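Local coordinates for protein acinetobacter secreted protease CpaA (Acinetobacter nosocomialis M2, PDB 6O38) that probably cleaves proteins as a secreted zinc metalloprotease, and forms a complex with the chaperone CpaB linked to type II secretion, at residues P209-F215 with R235-T241; T201-V206 with F224-A230. All coordinates share one frame; numbering follows the deposited sequence.

Contact 1: P209-F215 with R235-T241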
# COMPACT_ATOMS: atom_id res chain seq x y z
N PRO A 209 -7.74 -20.36 -7.15
CA PRO A 209 -7.94 -19.14 -6.35
C PRO A 209 -7.69 -17.85 -7.12
O PRO A 209 -8.11 -16.79 -6.64
CB PRO A 209 -6.93 -19.30 -5.20
CG PRO A 209 -6.55 -20.73 -5.20
CD PRO A 209 -6.64 -21.18 -6.61
N LEU A 210 -7.04 -17.91 -8.27
CA LEU A 210 -6.73 -16.71 -9.05
C LEU A 210 -6.88 -17.03 -10.53
O LEU A 210 -6.06 -17.76 -11.09
CB LEU A 210 -5.32 -16.20 -8.74
CG LEU A 210 -4.89 -14.92 -9.45
CD1 LEU A 210 -5.88 -13.80 -9.16
CD2 LEU A 210 -3.48 -14.51 -9.03
N THR A 211 -7.92 -16.48 -11.15
CA THR A 211 -8.16 -16.63 -12.58
C THR A 211 -7.86 -15.31 -13.28
O THR A 211 -8.30 -14.25 -12.82
CB THR A 211 -9.60 -17.06 -12.85
OG1 THR A 211 -9.94 -18.17 -12.01
CG2 THR A 211 -9.77 -17.47 -14.31
N GLU A 212 -7.12 -15.37 -14.38
CA GLU A 212 -6.68 -14.19 -15.10
C GLU A 212 -7.20 -14.27 -16.53
O GLU A 212 -6.80 -15.16 -17.29
CB GLU A 212 -5.15 -14.07 -15.07
CG GLU A 212 -4.59 -12.85 -15.77
CD GLU A 212 -3.11 -12.67 -15.52
OE1 GLU A 212 -2.33 -12.67 -16.50
OE2 GLU A 212 -2.71 -12.54 -14.34
N ILE A 213 -8.08 -13.35 -16.89
CA ILE A 213 -8.78 -13.36 -18.18
C ILE A 213 -8.23 -12.22 -19.03
O ILE A 213 -8.33 -11.05 -18.64
CB ILE A 213 -10.30 -13.23 -17.99
CG1 ILE A 213 -10.82 -14.39 -17.14
CG2 ILE A 213 -11.00 -13.19 -19.34
CD1 ILE A 213 -12.19 -14.16 -16.55
N ALA A 214 -7.67 -12.56 -20.18
CA ALA A 214 -7.01 -11.60 -21.05
C ALA A 214 -7.89 -11.23 -22.24
O ALA A 214 -8.49 -12.10 -22.87
CB ALA A 214 -5.67 -12.15 -21.55
N PHE A 215 -7.95 -9.94 -22.54
CA PHE A 215 -8.56 -9.42 -23.75
C PHE A 215 -7.48 -8.87 -24.66
O PHE A 215 -6.51 -8.25 -24.19
CB PHE A 215 -9.58 -8.31 -23.44
CG PHE A 215 -10.90 -8.82 -22.91
CD1 PHE A 215 -10.98 -9.48 -21.70
CD2 PHE A 215 -12.07 -8.60 -23.63
CE1 PHE A 215 -12.19 -9.93 -21.21
CE2 PHE A 215 -13.28 -9.05 -23.15
CZ PHE A 215 -13.35 -9.72 -21.94
N ARG A 235 -10.37 -15.07 -6.69
CA ARG A 235 -10.12 -13.80 -7.35
C ARG A 235 -10.11 -13.97 -8.86
O ARG A 235 -9.62 -14.98 -9.38
CB ARG A 235 -8.80 -13.18 -6.89
CG ARG A 235 -8.85 -12.63 -5.48
CD ARG A 235 -7.62 -11.80 -5.15
NE ARG A 235 -7.68 -11.26 -3.80
CZ ARG A 235 -6.99 -10.21 -3.38
NH1 ARG A 235 -6.18 -9.57 -4.21
NH2 ARG A 235 -7.11 -9.79 -2.13
N ILE A 236 -10.65 -12.98 -9.56
CA ILE A 236 -10.64 -12.92 -11.01
C ILE A 236 -10.03 -11.59 -11.43
O ILE A 236 -10.53 -10.53 -11.03
CB ILE A 236 -12.05 -13.07 -11.61
CG1 ILE A 236 -12.59 -14.49 -11.37
CG2 ILE A 236 -12.04 -12.75 -13.10
CD1 ILE A 236 -13.98 -14.70 -11.92
N ILE A 237 -8.96 -11.65 -12.22
CA ILE A 237 -8.35 -10.46 -12.81
C ILE A 237 -8.72 -10.43 -14.29
O ILE A 237 -8.58 -11.44 -14.99
CB ILE A 237 -6.82 -10.46 -12.62
CG1 ILE A 237 -6.47 -10.39 -11.14
CG2 ILE A 237 -6.19 -9.30 -13.37
CD1 ILE A 237 -4.99 -10.51 -10.85
N ILE A 238 -9.19 -9.28 -14.75
CA ILE A 238 -9.57 -9.08 -16.15
C ILE A 238 -8.64 -8.02 -16.73
O ILE A 238 -8.61 -6.88 -16.23
CB ILE A 238 -11.04 -8.68 -16.29
CG1 ILE A 238 -11.94 -9.74 -15.65
CG2 ILE A 238 -11.40 -8.48 -17.75
CD1 ILE A 238 -13.42 -9.44 -15.76
N LYS A 239 -7.91 -8.39 -17.77
CA LYS A 239 -6.94 -7.51 -18.41
C LYS A 239 -7.27 -7.35 -19.88
O LYS A 239 -7.85 -8.24 -20.51
CB LYS A 239 -5.51 -8.06 -18.29
CG LYS A 239 -4.94 -8.16 -16.89
CD LYS A 239 -3.61 -8.89 -16.94
CE LYS A 239 -3.04 -9.15 -15.55
NZ LYS A 239 -1.72 -9.83 -15.63
N SER A 240 -6.91 -6.19 -20.44
CA SER A 240 -7.14 -5.93 -21.85
C SER A 240 -5.93 -5.25 -22.47
O SER A 240 -5.37 -4.31 -21.89
CB SER A 240 -8.38 -5.06 -22.07
OG SER A 240 -8.53 -4.73 -23.44
N THR A 241 -5.55 -5.72 -23.65
CA THR A 241 -4.66 -4.99 -24.55
C THR A 241 -5.35 -4.72 -25.88
O THR A 241 -4.70 -4.25 -26.82
CB THR A 241 -3.35 -5.75 -24.77
OG1 THR A 241 -3.63 -7.02 -25.38
CG2 THR A 241 -2.64 -5.98 -23.44
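The phenyl ring of Phe215 turns one edge to the neighbouring strand, with Lys239 O close to the ring plane and 3.6 Å from Phe215 CD1. The methyl CG2 of Ile238 approaches the ring obliquely, 3.8 Å from Phe215 CE1, and the two side chains run alongside each other in the same direction. Val221 and Leu261 also touch this aromatic side chain. The other flat group carrying the contact is the Glu212 carboxylate, which is presented to the Lys239 ammonium with both oxygens near it: the salt bridge runs from OE1 to NZ at 3.0 Å, and OE2 lies 3.2 Å from the same nitrogen. Glu212 holds CG anti to its backbone N (chi1 -179°) and then continues extended, while Lys239 comes across to it as a fully stretched chain. On this partly exposed face Leu210 CD1 is wedged against Arg235 CB and Ile237 CD1, 3.8 Å from each. The Arg235 guanidinium itself leads away, to a salt bridge with Glu268 and a hydrogen bond to Pro543 O. The opposite face is buried, and there Ile213 CD1 meets Ile236 CG2 at 3.7 Å.

Between the two faces runs a parallel ladder in which Thr211, Ile213 and Phe215 alternate with Arg235, Ile237 and Lys239 as bonding residues. It starts at Arg235 N to Pro209 O and closes at Thr241 N to Phe215 O. Lys239 N to Ile213 O, 2.8 Å, is nearly straight (174° at the hydrogen), as is Ile213 N to Ile237 O. The strand axes lie 17° apart. Strand 210-215 is flanked on its other edge by strand 183-195, and strand 235-240 pairs antiparallel with 266-272, a mixed sheet layer consistent with the StcE-type beta-sandwich domain.

Contact 2: T201-V206 with F224-A230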
# COMPACT_ATOMS: atom_id res chain seq x y z
N THR A 201 -18.46 -15.09 -23.67
CA THR A 201 -18.96 -13.94 -22.93
C THR A 201 -19.29 -14.25 -21.48
O THR A 201 -19.86 -13.40 -20.79
CB THR A 201 -20.20 -13.36 -23.62
OG1 THR A 201 -21.20 -14.38 -23.73
CG2 THR A 201 -19.84 -12.85 -25.01
N SER A 202 -18.96 -15.45 -20.99
CA SER A 202 -19.31 -15.81 -19.62
C SER A 202 -18.33 -16.85 -19.10
O SER A 202 -17.76 -17.63 -19.86
CB SER A 202 -20.74 -16.35 -19.53
OG SER A 202 -20.84 -17.63 -20.13
N LEU A 203 -18.15 -16.84 -17.78
CA LEU A 203 -17.40 -17.87 -17.06
C LEU A 203 -18.35 -18.52 -16.07
O LEU A 203 -18.80 -17.87 -15.12
CB LEU A 203 -16.18 -17.28 -16.35
CG LEU A 203 -15.25 -18.28 -15.66
CD1 LEU A 203 -14.70 -19.29 -16.65
CD2 LEU A 203 -14.12 -17.56 -14.94
N ALA A 204 -18.68 -19.80 -16.30
CA ALA A 204 -19.65 -20.47 -15.44
C ALA A 204 -19.11 -20.66 -14.03
O ALA A 204 -19.82 -20.43 -13.05
CB ALA A 204 -20.05 -21.81 -16.05
N ALA A 205 -17.85 -21.08 -13.90
CA ALA A 205 -17.26 -21.34 -12.60
C ALA A 205 -15.76 -21.16 -12.67
O ALA A 205 -15.15 -21.25 -13.74
CB ALA A 205 -17.61 -22.75 -12.10
N VAL A 206 -15.16 -20.89 -11.51
CA VAL A 206 -13.71 -20.76 -11.41
C VAL A 206 -13.11 -22.09 -10.99
O VAL A 206 -13.78 -22.95 -10.40
CB VAL A 206 -13.31 -19.64 -10.43
CG1 VAL A 206 -13.77 -18.28 -10.95
CG2 VAL A 206 -13.89 -19.90 -9.05
N PHE A 224 -18.83 -9.43 -20.76
CA PHE A 224 -18.41 -10.59 -19.99
C PHE A 224 -19.13 -10.61 -18.65
O PHE A 224 -19.26 -9.57 -17.99
CB PHE A 224 -16.89 -10.58 -19.77
CG PHE A 224 -16.37 -11.80 -19.09
CD1 PHE A 224 -16.12 -12.96 -19.81
CD2 PHE A 224 -16.11 -11.80 -17.73
CE1 PHE A 224 -15.64 -14.09 -19.18
CE2 PHE A 224 -15.63 -12.93 -17.10
CZ PHE A 224 -15.40 -14.08 -17.83
N THR A 225 -19.58 -11.79 -18.24
CA THR A 225 -20.31 -11.98 -17.00
C THR A 225 -19.52 -12.88 -16.06
O THR A 225 -19.11 -13.98 -16.45
CB THR A 225 -21.70 -12.59 -17.26
OG1 THR A 225 -22.43 -11.75 -18.16
CG2 THR A 225 -22.48 -12.71 -15.96
N LEU A 226 -19.30 -12.41 -14.84
CA LEU A 226 -18.61 -13.20 -13.83
C LEU A 226 -19.47 -14.37 -13.38
O LEU A 226 -20.69 -14.37 -13.57
CB LEU A 226 -18.24 -12.32 -12.63
CG LEU A 226 -17.27 -11.17 -12.86
CD1 LEU A 226 -16.67 -10.72 -11.54
CD2 LEU A 226 -16.17 -11.56 -13.84
N PRO A 227 -18.86 -15.40 -12.77
CA PRO A 227 -19.65 -16.51 -12.23
C PRO A 227 -20.61 -16.03 -11.15
O PRO A 227 -20.39 -15.01 -10.50
CB PRO A 227 -18.59 -17.45 -11.65
CG PRO A 227 -17.35 -17.13 -12.40
CD PRO A 227 -17.41 -15.66 -12.69
N THR A 228 -21.69 -16.79 -10.97
CA THR A 228 -22.68 -16.45 -9.95
C THR A 228 -22.20 -16.79 -8.55
O THR A 228 -22.67 -16.20 -7.58
CB THR A 228 -23.98 -17.21 -10.22
OG1 THR A 228 -23.69 -18.42 -10.93
CG2 THR A 228 -24.90 -16.37 -11.09
N THR A 229 -21.26 -17.73 -8.43
CA THR A 229 -20.77 -18.19 -7.14
C THR A 229 -19.35 -18.71 -7.30
O THR A 229 -18.92 -19.06 -8.40
CB THR A 229 -21.67 -19.28 -6.55
OG1 THR A 229 -21.30 -19.53 -5.19
CG2 THR A 229 -21.55 -20.57 -7.36
N ALA A 230 -18.63 -18.73 -6.19
CA ALA A 230 -17.28 -19.27 -6.14
C ALA A 230 -16.98 -19.65 -4.70
O ALA A 230 -17.85 -19.59 -3.83
CB ALA A 230 -16.27 -18.26 -6.69
O HOH W 1 -17.18 -20.67 -9.38
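Pro227 and Leu203 meet at the apolar centre of two loops running side by side in the same sense, that of 224-230 belonging to a StcE-type beta-sandwich domain, and joined by a single beta bridge at Ser202 and Thr225. Leu203 CG lies 4.0 Å from Pro227 CG, the two side chains meeting at a slant. With CG anti to the backbone N, a chi1 of -175° carries the Phe224 ring toward segment 201-206, where Phe224 CZ reaches Leu203 CB at 3.6 Å; the ring lies obliquely to that atom, while Leu226 CD2 sits in its plane at an edge. Further along, Val206 divides its methyls: CG1 touches Pro227 CG from a roughly perpendicular direction, and CG2 packs on Ala230 CB at 3.7 Å. Trp278 covers Val206 and Ala230 from strand 277-288.

Outside this packing, the backbone of Thr225 is gripped at both ends. Thr225 N donates to Thr201 O on a bent path (141° at the hydrogen), and Thr225 O accepts Leu203 N at 3.3 Å, whereas the hydroxyl bonds to Asn249. At the far end a water spans the loops, accepting from Val206 N at 2.9 Å and donating to Thr229 O at 2.6 Å.

How the contacts relate
The segments of contacts 1 and 2 alternate along the chain: each loop of contact 2 precedes a strand of contact 1, and the loop pair packs on the buried face that carries Ile213, Ile236 and Ile238, with the centres about 12 Å apart. The two join by apolar packing. Ile213 CD1 meets Phe224 CZ at 3.5 Å, and Ile236 CD1 reaches both Pro227 CD at 3.6 Å and Val206 CG1 at 3.7 Å. Ile238 CD1 adds a looser touch to Leu226 CD2 at 4.0 Å. Neither contact supplies a zinc ligand; those are His498, His502 and His508, in the reprolysin-like part of the chain.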